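Local coordinates for protein purine nucleosidase, (IunH-1) (Sulfolobus solfataricus, PDB 3T8J) that belongs to the nucleosidase family, folds as a mostly parallel beta sheet flanked by helices, and binds a sodium ion, at residues D13-S17 with H236-T242; Y19-N24 with D306-W310; G63-L68 with L124-A128; V146-A150 with E162-W166. All blocks are in the same frame, centred on the assembly; numbering follows the deposited sequence. Where two conformers were deposited one is given.

Interaction 1 of 4, residues D13-S17 with H236-T242; sequences DDVLS and HPDAITT. With NA (sodium ion), chain B.
Asp-13 and His-236 anchor a buried helix-to-helix contact in the alpha/beta fold of the nucleosidase family, joining the first turns of helices 12-23 and 237-246 beside the sodium site. The two short segments run nearly parallel, their axes 22° apart. Asp-13 suits this place because its two oxygens can do different jobs. Asp-13 OD1 accepts from His-236 ND1 on its syn lone pair at 2.7 Å, with carboxylate and imidazole nearly coplanar, while Tyr-218 OH bonds the same oxygen. Asp-13 OD2 reaches the start of the partner helix, where backbone N-H groups lack helical acceptors: Ala-239 N donates to it at 3.0 Å from above the carboxylate plane, and Asp-238 N adds a weak bond. His-236 is held at its far nitrogen too, by Tyr-214 OH. Ser-17 is small enough to let the helices close, and its OG turns back to bond Asp-13 O at 2.8 Å. Asp-14, kept in place through OD2 by Ala-11 N, binds the sodium with OD1 at 2.3 Å; Asp-9, Ile-121 and Ser-122 add further ligands. A water 2.4 Å from the sodium sits within hydrogen-bonding distance of both Asp-14 OD2 and Asp-238 OD2, 2.6 Å from the latter.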
loop_
_atom_site.group_PDB
_atom_site.type_symbol
_atom_site.label_atom_id
_atom_site.label_comp_id
_atom_site.label_asym_id
_atom_site.label_seq_id
_atom_site.Cartn_x
_atom_site.Cartn_y
_atom_site.Cartn_z
ATOM N N ASP A 13 -4.040 21.788 -26.618
ATOM C CA ASP A 13 -5.137 22.387 -25.860
ATOM C C ASP A 13 -4.615 23.429 -24.868
ATOM O O ASP A 13 -5.394 24.304 -24.427
ATOM C CB ASP A 13 -5.986 21.318 -25.148
ATOM C CG ASP A 13 -7.489 21.555 -25.292
ATOM O OD1 ASP A 13 -7.958 21.964 -26.382
ATOM O OD2 ASP A 13 -8.232 21.294 -24.332
ATOM N N ASP A 14 -3.325 23.378 -24.516
ATOM C CA ASP A 14 -2.695 24.443 -23.698
ATOM C C ASP A 14 -2.566 25.716 -24.532
ATOM O O ASP A 14 -2.831 26.811 -24.065
ATOM C CB ASP A 14 -1.289 24.038 -23.193
ATOM C CG ASP A 14 -1.275 22.747 -22.405
ATOM O OD1 ASP A 14 -1.296 22.833 -21.147
ATOM O OD2 ASP A 14 -1.241 21.639 -23.024
ATOM N N VAL A 15 -2.067 25.568 -25.770
ATOM C CA VAL A 15 -1.990 26.700 -26.698
ATOM C C VAL A 15 -3.363 27.335 -26.905
ATOM O O VAL A 15 -3.521 28.573 -26.783
ATOM C CB VAL A 15 -1.377 26.294 -28.057
ATOM C CG1 VAL A 15 -1.455 27.495 -29.075
ATOM C CG2 VAL A 15 0.075 25.854 -27.835
ATOM N N LEU A 16 -4.382 26.517 -27.162
ATOM C CA LEU A 16 -5.718 27.083 -27.366
ATOM C C LEU A 16 -6.283 27.762 -26.105
ATOM O O LEU A 16 -6.965 28.771 -26.205
ATOM C CB LEU A 16 -6.689 26.027 -27.888
ATOM C CG LEU A 16 -7.881 26.592 -28.655
ATOM C CD1 LEU A 16 -7.453 27.050 -30.059
ATOM C CD2 LEU A 16 -9.009 25.572 -28.763
ATOM N N SER A 17 -5.965 27.214 -24.941
ATOM C CA SER A 17 -6.405 27.818 -23.663
ATOM C C SER A 17 -5.746 29.207 -23.438
ATOM O O SER A 17 -6.426 30.173 -23.018
ATOM C CB SER A 17 -6.074 26.875 -22.503
ATOM O OG SER A 17 -6.871 25.698 -22.564
ATOM N N HIS A 236 -11.781 18.555 -25.565
ATOM C CA HIS A 236 -11.174 19.849 -25.219
ATOM C C HIS A 236 -11.057 19.970 -23.685
ATOM O O HIS A 236 -11.706 20.822 -23.064
ATOM C CB HIS A 236 -12.037 20.994 -25.772
ATOM C CG HIS A 236 -11.691 21.425 -27.168
ATOM N ND1 HIS A 236 -10.427 21.844 -27.531
ATOM C CD2 HIS A 236 -12.470 21.592 -28.270
ATOM C CE1 HIS A 236 -10.433 22.214 -28.801
ATOM N NE2 HIS A 236 -11.659 22.068 -29.275
ATOM N N PRO A 237 -10.232 19.116 -23.060
ATOM C CA PRO A 237 -10.164 19.138 -21.600
ATOM C C PRO A 237 -9.762 20.501 -21.039
ATOM O O PRO A 237 -10.409 21.027 -20.102
ATOM C CB PRO A 237 -9.122 18.049 -21.269
ATOM C CG PRO A 237 -8.310 17.900 -22.508
ATOM C CD PRO A 237 -9.271 18.168 -23.652
ATOM N N ASP A 238 -8.689 21.077 -21.564
ATOM C CA ASP A 238 -8.174 22.356 -21.057
ATOM C C ASP A 238 -9.000 23.547 -21.533
ATOM O O ASP A 238 -9.254 24.475 -20.762
ATOM C CB ASP A 238 -6.701 22.508 -21.463
ATOM C CG ASP A 238 -5.875 21.312 -21.059
ATOM O OD1 ASP A 238 -6.158 20.689 -20.005
ATOM O OD2 ASP A 238 -4.931 20.948 -21.801
ATOM N N ALA A 239 -9.450 23.515 -22.782
ATOM C CA ALA A 239 -10.218 24.628 -23.310
ATOM C C ALA A 239 -11.590 24.758 -22.639
ATOM O O ALA A 239 -12.073 25.870 -22.435
ATOM C CB ALA A 239 -10.345 24.511 -24.854
ATOM N N ILE A 240 -12.201 23.631 -22.267
ATOM C CA ILE A 240 -13.433 23.667 -21.475
ATOM C C ILE A 240 -13.183 24.257 -20.085
ATOM O O ILE A 240 -13.970 25.100 -19.607
ATOM C CB ILE A 240 -14.103 22.278 -21.393
ATOM C CG1 ILE A 240 -14.736 21.910 -22.730
ATOM C CG2 ILE A 240 -15.197 22.265 -20.298
ATOM C CD1 ILE A 240 -15.205 20.423 -22.835
ATOM N N THR A 241 -12.095 23.832 -19.435
ATOM C CA THR A 241 -11.741 24.361 -18.121
ATOM C C THR A 241 -11.578 25.881 -18.204
ATOM O O THR A 241 -12.092 26.625 -17.375
ATOM C CB THR A 241 -10.451 23.720 -17.589
ATOM O OG1 THR A 241 -10.629 22.289 -17.534
ATOM C CG2 THR A 241 -10.076 24.269 -16.194
ATOM N N THR A 242 -10.853 26.323 -19.219
ATOM C CA THR A 242 -10.586 27.743 -19.449
ATOM C C THR A 242 -11.870 28.531 -19.741
ATOM O O THR A 242 -12.073 29.640 -19.237
ATOM C CB THR A 242 -9.570 27.916 -20.608
ATOM O OG1 THR A 242 -8.385 27.144 -20.332
ATOM C CG2 THR A 242 -9.169 29.375 -20.793
HETATM NA NA NA B . -1.771 21.111 -19.707
HETATM O O HOH W 1 -2.614 19.793 -21.467
#

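Interaction 2 of 4, residues Y19-N24 with D306-W310; sequences YLLLKN and DLLNW
Lys-23 lies across one face of the Trp-310 indole, its CD 3.5 Å from the centroid of the five-membered ring in a CH-pi contact. The two side chains run past each other in opposite directions, and the long aliphatic part of a lysine suits this: its methylenes cover the ring face while its ammonium goes on to an acid. Bends at chi2 (75°) and chi4 (45°) swing the ammonium beyond the ring, where Lys-23 NZ meets Asp-306 OD2 at 3.3 Å, a long salt bridge that arrives from above the carboxylate plane. At 5.5 Å from Lys-23 NZ to the centroid of the Trp-310 five-membered ring, any cation-pi attraction is at most weak. Leu-307 CD1 packs 3.6 Å from Lys-23 CB and 3.7 Å from Tyr-19 O. Leu-22 CB and Tyr-19 CB border the six-membered ring of Trp-310.

A second shell steadies the acid. A water donates to Asp-306 OD2 at 2.8 Å and accepts from Asn-24 ND2 at 2.9 Å. The Asn-24 amide is itself fixed, since ND2 also donates to Leu-20 O at 2.8 Å, closing off the end of the helix. Farther out, Tyr-19 OH bonds Ala-50 O on helix 40-53, Tyr-19 and Leu-308 both touch Met-210 of helix 209-227, and Leu-22 reaches Val-28 of strand 27-33.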
loop_
_atom_site.group_PDB
_atom_site.type_symbol
_atom_site.label_atom_id
_atom_site.label_comp_id
_atom_site.label_asym_id
_atom_site.label_seq_id
_atom_site.Cartn_x
_atom_site.Cartn_y
_atom_site.Cartn_z
ATOM N N TYR A 19 -4.725 31.150 -25.766
ATOM C CA TYR A 19 -5.370 32.034 -26.739
ATOM C C TYR A 19 -6.791 32.441 -26.311
ATOM O O TYR A 19 -7.196 33.579 -26.543
ATOM C CB TYR A 19 -5.353 31.428 -28.135
ATOM C CG TYR A 19 -3.996 31.349 -28.803
ATOM C CD1 TYR A 19 -2.851 31.938 -28.258
ATOM C CD2 TYR A 19 -3.859 30.717 -30.019
ATOM C CE1 TYR A 19 -1.616 31.880 -28.912
ATOM C CE2 TYR A 19 -2.624 30.654 -30.676
ATOM C CZ TYR A 19 -1.514 31.242 -30.127
ATOM O OH TYR A 19 -0.303 31.170 -30.795
ATOM N N LEU A 20 -7.549 31.535 -25.690
ATOM C CA LEU A 20 -8.896 31.855 -25.217
ATOM C C LEU A 20 -8.813 32.997 -24.202
ATOM O O LEU A 20 -9.611 33.934 -24.253
ATOM C CB LEU A 20 -9.578 30.613 -24.617
ATOM C CG LEU A 20 -11.102 30.571 -24.439
ATOM C CD1 LEU A 20 -11.848 30.841 -25.741
ATOM C CD2 LEU A 20 -11.552 29.229 -23.836
ATOM N N LEU A 21 -7.841 32.919 -23.287
ATOM C CA LEU A 21 -7.690 33.989 -22.288
ATOM C C LEU A 21 -7.333 35.307 -22.994
ATOM O O LEU A 21 -7.946 36.352 -22.747
ATOM C CB LEU A 21 -6.625 33.654 -21.223
ATOM C CG LEU A 21 -6.893 32.502 -20.256
ATOM C CD1 LEU A 21 -5.622 32.231 -19.425
ATOM C CD2 LEU A 21 -8.090 32.803 -19.345
ATOM N N LEU A 22 -6.334 35.279 -23.871
ATOM C CA LEU A 22 -5.853 36.503 -24.544
ATOM C C LEU A 22 -6.858 37.140 -25.502
ATOM O O LEU A 22 -7.019 38.390 -25.523
ATOM C CB LEU A 22 -4.541 36.228 -25.283
ATOM C CG LEU A 22 -3.337 35.850 -24.430
ATOM C CD1 LEU A 22 -2.120 35.596 -25.331
ATOM C CD2 LEU A 22 -2.993 36.902 -23.401
ATOM N N LYS A 23 -7.536 36.313 -26.293
ATOM C CA LYS A 23 -8.563 36.757 -27.224
ATOM C C LYS A 23 -9.609 37.556 -26.482
ATOM O O LYS A 23 -10.101 38.565 -26.998
ATOM C CB LYS A 23 -9.255 35.544 -27.853
ATOM C CG LYS A 23 -10.544 35.873 -28.615
ATOM C CD LYS A 23 -10.208 36.499 -29.910
ATOM C CE LYS A 23 -11.451 36.945 -30.728
ATOM N NZ LYS A 23 -12.511 37.655 -29.949
ATOM N N ASN A 24 -9.927 37.082 -25.277
ATOM C CA ASN A 24 -10.987 37.649 -24.441
ATOM C C ASN A 24 -10.560 38.717 -23.403
ATOM O O ASN A 24 -11.307 39.023 -22.476
ATOM C CB ASN A 24 -11.781 36.522 -23.797
ATOM C CG ASN A 24 -12.649 35.774 -24.818
ATOM O OD1 ASN A 24 -13.666 36.306 -25.296
ATOM N ND2 ASN A 24 -12.226 34.563 -25.195
ATOM N N ASP A 306 -15.772 31.855 -31.945
ATOM C CA ASP A 306 -15.360 33.237 -31.750
ATOM C C ASP A 306 -13.830 33.386 -31.771
ATOM O O ASP A 306 -13.288 34.287 -32.426
ATOM C CB ASP A 306 -15.940 33.747 -30.425
ATOM C CG ASP A 306 -15.488 35.152 -30.083
ATOM O OD1 ASP A 306 -15.965 36.121 -30.728
ATOM O OD2 ASP A 306 -14.657 35.289 -29.155
ATOM N N LEU A 307 -13.143 32.486 -31.064
ATOM C CA LEU A 307 -11.688 32.469 -31.065
ATOM C C LEU A 307 -11.119 32.246 -32.475
ATOM O O LEU A 307 -10.162 32.902 -32.874
ATOM C CB LEU A 307 -11.177 31.372 -30.110
ATOM C CG LEU A 307 -9.675 31.160 -30.040
ATOM C CD1 LEU A 307 -8.958 32.406 -29.519
ATOM C CD2 LEU A 307 -9.315 29.969 -29.152
ATOM N N LEU A 308 -11.719 31.334 -33.234
ATOM C CA LEU A 308 -11.150 30.950 -34.537
ATOM C C LEU A 308 -11.353 32.031 -35.609
ATOM O O LEU A 308 -10.689 32.024 -36.651
ATOM C CB LEU A 308 -11.708 29.605 -34.995
ATOM C CG LEU A 308 -11.438 28.424 -34.067
ATOM C CD1 LEU A 308 -11.905 27.114 -34.737
ATOM C CD2 LEU A 308 -9.959 28.333 -33.686
ATOM N N ASN A 309 -12.255 32.958 -35.334
ATOM C CA ASN A 309 -12.456 34.128 -36.175
ATOM C C ASN A 309 -11.565 35.339 -35.829
ATOM O O ASN A 309 -11.688 36.380 -36.452
ATOM C CB ASN A 309 -13.932 34.531 -36.125
ATOM C CG ASN A 309 -14.791 33.700 -37.062
ATOM O OD1 ASN A 309 -15.738 33.042 -36.633
ATOM N ND2 ASN A 309 -14.449 33.709 -38.348
ATOM N N TRP A 310 -10.675 35.190 -34.846
ATOM C CA TRP A 310 -9.783 36.279 -34.398
ATOM C C TRP A 310 -8.936 36.867 -35.540
ATOM O O TRP A 310 -8.902 38.086 -35.766
ATOM C CB TRP A 310 -8.893 35.715 -33.273
ATOM C CG TRP A 310 -8.054 36.698 -32.489
ATOM C CD1 TRP A 310 -8.048 38.068 -32.595
ATOM C CD2 TRP A 310 -7.125 36.376 -31.445
ATOM N NE1 TRP A 310 -7.154 38.607 -31.702
ATOM C CE2 TRP A 310 -6.579 37.593 -30.977
ATOM C CE3 TRP A 310 -6.693 35.175 -30.865
ATOM C CZ2 TRP A 310 -5.628 37.644 -29.941
ATOM C CZ3 TRP A 310 -5.744 35.230 -29.844
ATOM C CH2 TRP A 310 -5.227 36.456 -29.389
HETATM O O HOH W 2 -13.532 33.318 -27.513
#

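Interaction 3 of 4, residues G63-L68 with L124-A128; sequences GANKPL and LTNLA
Thr-125 pushes its methyl CG2 against the Ala-64 methyl, the two carbons CG2 and CB only 3.4 Å apart, tighter than an ordinary van der Waals contact. The same CG2 also meets Leu-68 CD2 at 3.8 Å, wedged between Ala-64 and Leu-68 of the loop. Threonine suits the spot because its branches part company: with CG2 anti to the backbone N, the methyl faces the loop, while OG1 is left to hydrogen-bond Asp-168 and Glu-35. Asp-168 also accepts from Leu-68 N, tying the loop to the same acid.

One residue on, Asn-126 supplies the polar link. Its OD1 accepts from Ala-64 N at 2.9 Å, in the carbonyl plane and on a lone pair, with a nearly straight N-H...O angle of 169°. Its ND2 donates to Asp-7 OD1 and Ile-33 O, so both ends of the amide are engaged and its rotation is fixed. Gly-63 comes close as well, CA 3.4 Å from Asn-126 OD1, where a beta carbon would run into that oxygen. The loop after strand 60-62, outermost within this chain, is thereby fixed to the N-terminal turn of the helix following strand 116-120, in a mainly parallel alpha/beta sheet where loops following the parallel strands lie on one side.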
loop_
_atom_site.group_PDB
_atom_site.type_symbol
_atom_site.label_atom_id
_atom_site.label_comp_id
_atom_site.label_asym_id
_atom_site.label_seq_id
_atom_site.Cartn_x
_atom_site.Cartn_y
_atom_site.Cartn_z
ATOM N N GLY A 63 9.598 25.412 -15.100
ATOM C CA GLY A 63 9.472 24.865 -13.746
ATOM C C GLY A 63 10.008 23.451 -13.637
ATOM O O GLY A 63 11.043 23.092 -14.237
ATOM N N ALA A 64 9.317 22.623 -12.868
ATOM C CA ALA A 64 9.713 21.232 -12.685
ATOM C C ALA A 64 9.779 20.462 -14.004
ATOM O O ALA A 64 8.845 20.547 -14.791
ATOM C CB ALA A 64 8.745 20.527 -11.728
ATOM N N ASN A 65 10.832 19.665 -14.199
ATOM C CA ASN A 65 10.900 18.768 -15.352
ATOM C C ASN A 65 10.739 17.308 -15.009
ATOM O O ASN A 65 10.947 16.433 -15.864
ATOM C CB ASN A 65 12.159 19.011 -16.207
ATOM C CG ASN A 65 13.413 18.493 -15.579
ATOM O OD1 ASN A 65 13.485 18.203 -14.388
ATOM N ND2 ASN A 65 14.465 18.372 -16.415
ATOM N N LYS A 66 10.298 17.037 -13.785
ATOM C CA LYS A 66 9.942 15.695 -13.369
ATOM C C LYS A 66 9.059 15.813 -12.103
ATOM O O LYS A 66 9.093 16.847 -11.418
ATOM C CB LYS A 66 11.140 14.834 -13.091
ATOM C CG LYS A 66 12.027 15.266 -12.009
ATOM C CD LYS A 66 13.287 14.386 -11.978
ATOM C CE LYS A 66 14.251 14.825 -10.881
ATOM N NZ LYS A 66 15.084 13.661 -10.483
ATOM N N PRO A 67 8.280 14.752 -11.810
ATOM C CA PRO A 67 7.432 14.755 -10.601
ATOM C C PRO A 67 8.276 14.839 -9.332
ATOM O O PRO A 67 9.472 14.559 -9.320
ATOM C CB PRO A 67 6.675 13.431 -10.698
ATOM C CG PRO A 67 6.738 13.051 -12.146
ATOM C CD PRO A 67 8.082 13.514 -12.581
ATOM N N LEU A 68 7.637 15.224 -8.228
ATOM C CA LEU A 68 8.360 15.282 -6.971
ATOM C C LEU A 68 9.068 13.983 -6.608
ATOM O O LEU A 68 10.221 14.007 -6.180
ATOM C CB LEU A 68 7.399 15.689 -5.850
ATOM C CG LEU A 68 6.651 17.009 -5.973
ATOM C CD1 LEU A 68 5.654 17.176 -4.794
ATOM C CD2 LEU A 68 7.585 18.198 -6.024
ATOM N N LEU A 124 0.526 19.102 -11.311
ATOM C CA LEU A 124 0.473 20.160 -10.309
ATOM C C LEU A 124 1.804 20.468 -9.577
ATOM O O LEU A 124 1.860 21.182 -8.563
ATOM C CB LEU A 124 -0.660 19.831 -9.324
ATOM C CG LEU A 124 -2.084 19.949 -9.896
ATOM C CD1 LEU A 124 -3.136 19.259 -8.982
ATOM C CD2 LEU A 124 -2.515 21.388 -10.093
ATOM N N THR A 125 2.901 19.972 -10.133
ATOM C CA THR A 125 4.209 20.061 -9.493
ATOM C C THR A 125 4.643 21.499 -9.152
ATOM O O THR A 125 5.185 21.723 -8.076
ATOM C CB THR A 125 5.281 19.322 -10.355
ATOM O OG1 THR A 125 4.736 18.070 -10.790
ATOM C CG2 THR A 125 6.536 19.094 -9.524
ATOM N N ASN A 126 4.468 22.455 -10.069
ATOM C CA ASN A 126 4.919 23.830 -9.803
ATOM C C ASN A 126 4.112 24.487 -8.695
ATOM O O ASN A 126 4.676 25.197 -7.861
ATOM C CB ASN A 126 4.853 24.710 -11.051
ATOM C CG ASN A 126 5.881 24.340 -12.080
ATOM O OD1 ASN A 126 6.952 23.879 -11.741
ATOM N ND2 ASN A 126 5.555 24.572 -13.358
ATOM N N LEU A 127 2.785 24.280 -8.714
ATOM C CA LEU A 127 1.941 24.891 -7.655
ATOM C C LEU A 127 2.269 24.268 -6.313
ATOM O O LEU A 127 2.273 24.977 -5.281
ATOM C CB LEU A 127 0.454 24.794 -8.001
ATOM C CG LEU A 127 -0.528 25.449 -7.021
ATOM C CD1 LEU A 127 -0.277 26.941 -6.958
ATOM C CD2 LEU A 127 -1.968 25.174 -7.468
ATOM N N ALA A 128 2.484 22.956 -6.255
ATOM C CA ALA A 128 2.880 22.300 -5.020
ATOM C C ALA A 128 4.198 22.841 -4.490
ATOM O O ALA A 128 4.303 23.124 -3.296
ATOM C CB ALA A 128 2.959 20.765 -5.198
#

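Interaction 4 of 4, residues V146-A150 with E162-W166; sequences VMGGA and EFNIW
Glu-162 leaves its backbone with CG anti to N (chi1 180°) and then folds at chi2 (-81°), a bend that returns the carboxylate over the start of its own helix and against Gly-149. Glu-162 OE1 accepts from Gly-149 N at 3.0 Å and from Ile-165 N at 3.1 Å, the two donors coming from opposite faces of the carboxylate plane. Glu-162 OE2 takes Asn-164 N at 2.8 Å. As the N-cap residue, Glu-162 therefore caps helix 163-167 with its side chain and grips the loop after strand 141-147 at the same time. Gly-148, its CA 3.3 Å from Glu-162 OE1, fits because a side chain there would crowd Ile-165 CD1; Gly-149 fits because its phi is positive.

Asn-164 adds a second bond, ND2 to Met-147 O at 3.0 Å. The acceptor lies in the amide plane of the asparagine, yet ND2 stands 43° out of the carbonyl plane. Met-147 SD borders both polar side chains, 3.7 Å from Asn-164 ND2, while Ile-165 CG1 packs 3.6 Å from Gly-149 N. Chemically, three backbone N-H groups from two parts of the chain share one buried carboxylate, which implies that strand end and helix start are held in fixed relation and that the Glu-162 group has little freedom to turn.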
loop_
_atom_site.group_PDB
_atom_site.type_symbol
_atom_site.label_atom_id
_atom_site.label_comp_id
_atom_site.label_asym_id
_atom_site.label_seq_id
_atom_site.Cartn_x
_atom_site.Cartn_y
_atom_site.Cartn_z
ATOM N N VAL A 146 -8.741 23.799 -11.926
ATOM C CA VAL A 146 -8.003 22.548 -12.158
ATOM C C VAL A 146 -8.672 21.723 -13.249
ATOM O O VAL A 146 -9.864 21.400 -13.150
ATOM C CB VAL A 146 -7.938 21.701 -10.873
ATOM C CG1 VAL A 146 -7.284 20.326 -11.146
ATOM C CG2 VAL A 146 -7.158 22.420 -9.764
ATOM N N MET A 147 -7.918 21.405 -14.301
ATOM C CA MET A 147 -8.338 20.337 -15.213
ATOM C C MET A 147 -7.675 19.083 -14.638
ATOM O O MET A 147 -6.425 18.989 -14.589
ATOM C CB MET A 147 -7.867 20.554 -16.649
ATOM C CG MET A 147 -8.501 19.589 -17.648
ATOM S SD MET A 147 -7.766 17.920 -17.549
ATOM C CE MET A 147 -9.247 16.901 -17.560
ATOM N N GLY A 148 -8.480 18.144 -14.155
ATOM C CA GLY A 148 -7.899 16.936 -13.596
ATOM C C GLY A 148 -8.925 15.981 -13.064
ATOM O O GLY A 148 -10.033 16.369 -12.752
ATOM N N GLY A 149 -8.513 14.731 -12.957
ATOM C CA GLY A 149 -9.267 13.687 -12.326
ATOM C C GLY A 149 -10.215 12.918 -13.218
ATOM O O GLY A 149 -10.479 13.286 -14.380
ATOM N N ALA A 150 -10.725 11.840 -12.643
ATOM C CA ALA A 150 -11.761 11.004 -13.243
ATOM C C ALA A 150 -12.684 10.587 -12.103
ATOM O O ALA A 150 -12.348 9.754 -11.260
ATOM C CB ALA A 150 -11.141 9.801 -13.979
ATOM N N GLU A 162 -6.722 9.908 -14.508
ATOM C CA GLU A 162 -6.500 10.982 -15.455
ATOM C C GLU A 162 -5.032 11.450 -15.407
ATOM O O GLU A 162 -4.389 11.477 -14.357
ATOM C CB GLU A 162 -7.473 12.129 -15.165
ATOM C CG GLU A 162 -7.360 13.323 -16.062
ATOM C CD GLU A 162 -6.241 14.258 -15.665
ATOM O OE1 GLU A 162 -5.947 14.373 -14.439
ATOM O OE2 GLU A 162 -5.682 14.909 -16.573
ATOM N N PHE A 163 -4.502 11.817 -16.574
ATOM C CA PHE A 163 -3.092 12.108 -16.756
ATOM C C PHE A 163 -2.492 13.147 -15.800
ATOM O O PHE A 163 -1.462 12.885 -15.186
ATOM C CB PHE A 163 -2.866 12.560 -18.199
ATOM C CG PHE A 163 -1.431 12.770 -18.562
ATOM C CD1 PHE A 163 -0.620 11.677 -18.853
ATOM C CD2 PHE A 163 -0.893 14.045 -18.650
ATOM C CE1 PHE A 163 0.716 11.860 -19.208
ATOM C CE2 PHE A 163 0.431 14.228 -19.020
ATOM C CZ PHE A 163 1.226 13.134 -19.327
ATOM N N ASN A 164 -3.101 14.325 -15.693
ATOM C CA ASN A 164 -2.480 15.406 -14.894
ATOM C C ASN A 164 -2.264 14.974 -13.439
ATOM O O ASN A 164 -1.196 15.208 -12.870
ATOM C CB ASN A 164 -3.327 16.677 -14.919
ATOM C CG ASN A 164 -3.279 17.377 -16.255
ATOM O OD1 ASN A 164 -2.380 17.129 -17.070
ATOM N ND2 ASN A 164 -4.246 18.294 -16.501
ATOM N N ILE A 165 -3.272 14.330 -12.848
ATOM C CA ILE A 165 -3.147 13.864 -11.461
ATOM C C ILE A 165 -2.173 12.688 -11.365
ATOM O O ILE A 165 -1.318 12.629 -10.468
ATOM C CB ILE A 165 -4.518 13.479 -10.865
ATOM C CG1 ILE A 165 -5.529 14.629 -11.012
ATOM C CG2 ILE A 165 -4.398 13.034 -9.358
ATOM C CD1 ILE A 165 -5.115 15.929 -10.310
ATOM N N TRP A 166 -2.273 11.733 -12.307
ATOM C CA TRP A 166 -1.406 10.551 -12.307
ATOM C C TRP A 166 0.112 10.908 -12.430
ATOM O O TRP A 166 0.953 10.258 -11.803
ATOM C CB TRP A 166 -1.818 9.617 -13.474
ATOM C CG TRP A 166 -0.971 8.395 -13.601
ATOM C CD1 TRP A 166 -1.161 7.166 -13.004
ATOM C CD2 TRP A 166 0.215 8.263 -14.397
ATOM N NE1 TRP A 166 -0.154 6.294 -13.353
ATOM C CE2 TRP A 166 0.710 6.951 -14.202
ATOM C CE3 TRP A 166 0.928 9.139 -15.235
ATOM C CZ2 TRP A 166 1.863 6.495 -14.827
ATOM C CZ3 TRP A 166 2.069 8.672 -15.850
ATOM C CH2 TRP A 166 2.528 7.366 -15.638
#

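Interactions 1, 3 and 4 are buried, whereas interaction 2 lies about 17 Å from the chain centre, measured between centres, is partly exposed, and alone uses a salt bridge and a CH-pi contact. Interactions 1 and 2 share helix 12-23, fastening its beginning and its end, and touch through Leu-16 and Leu-307. Interactions 1 and 4 meet where Thr-241 and Pro-237 pack on Met-147. Both turn a carboxylate toward backbone N-H groups at a helix start, but the acid comes from a neighbouring helix in one and from the N-cap in the other. Interaction 3, near a second subunit, combines an asparagine side-chain hydrogen bond with tight methyl packing and contacts interaction 4 through Leu-124 and Ile-165.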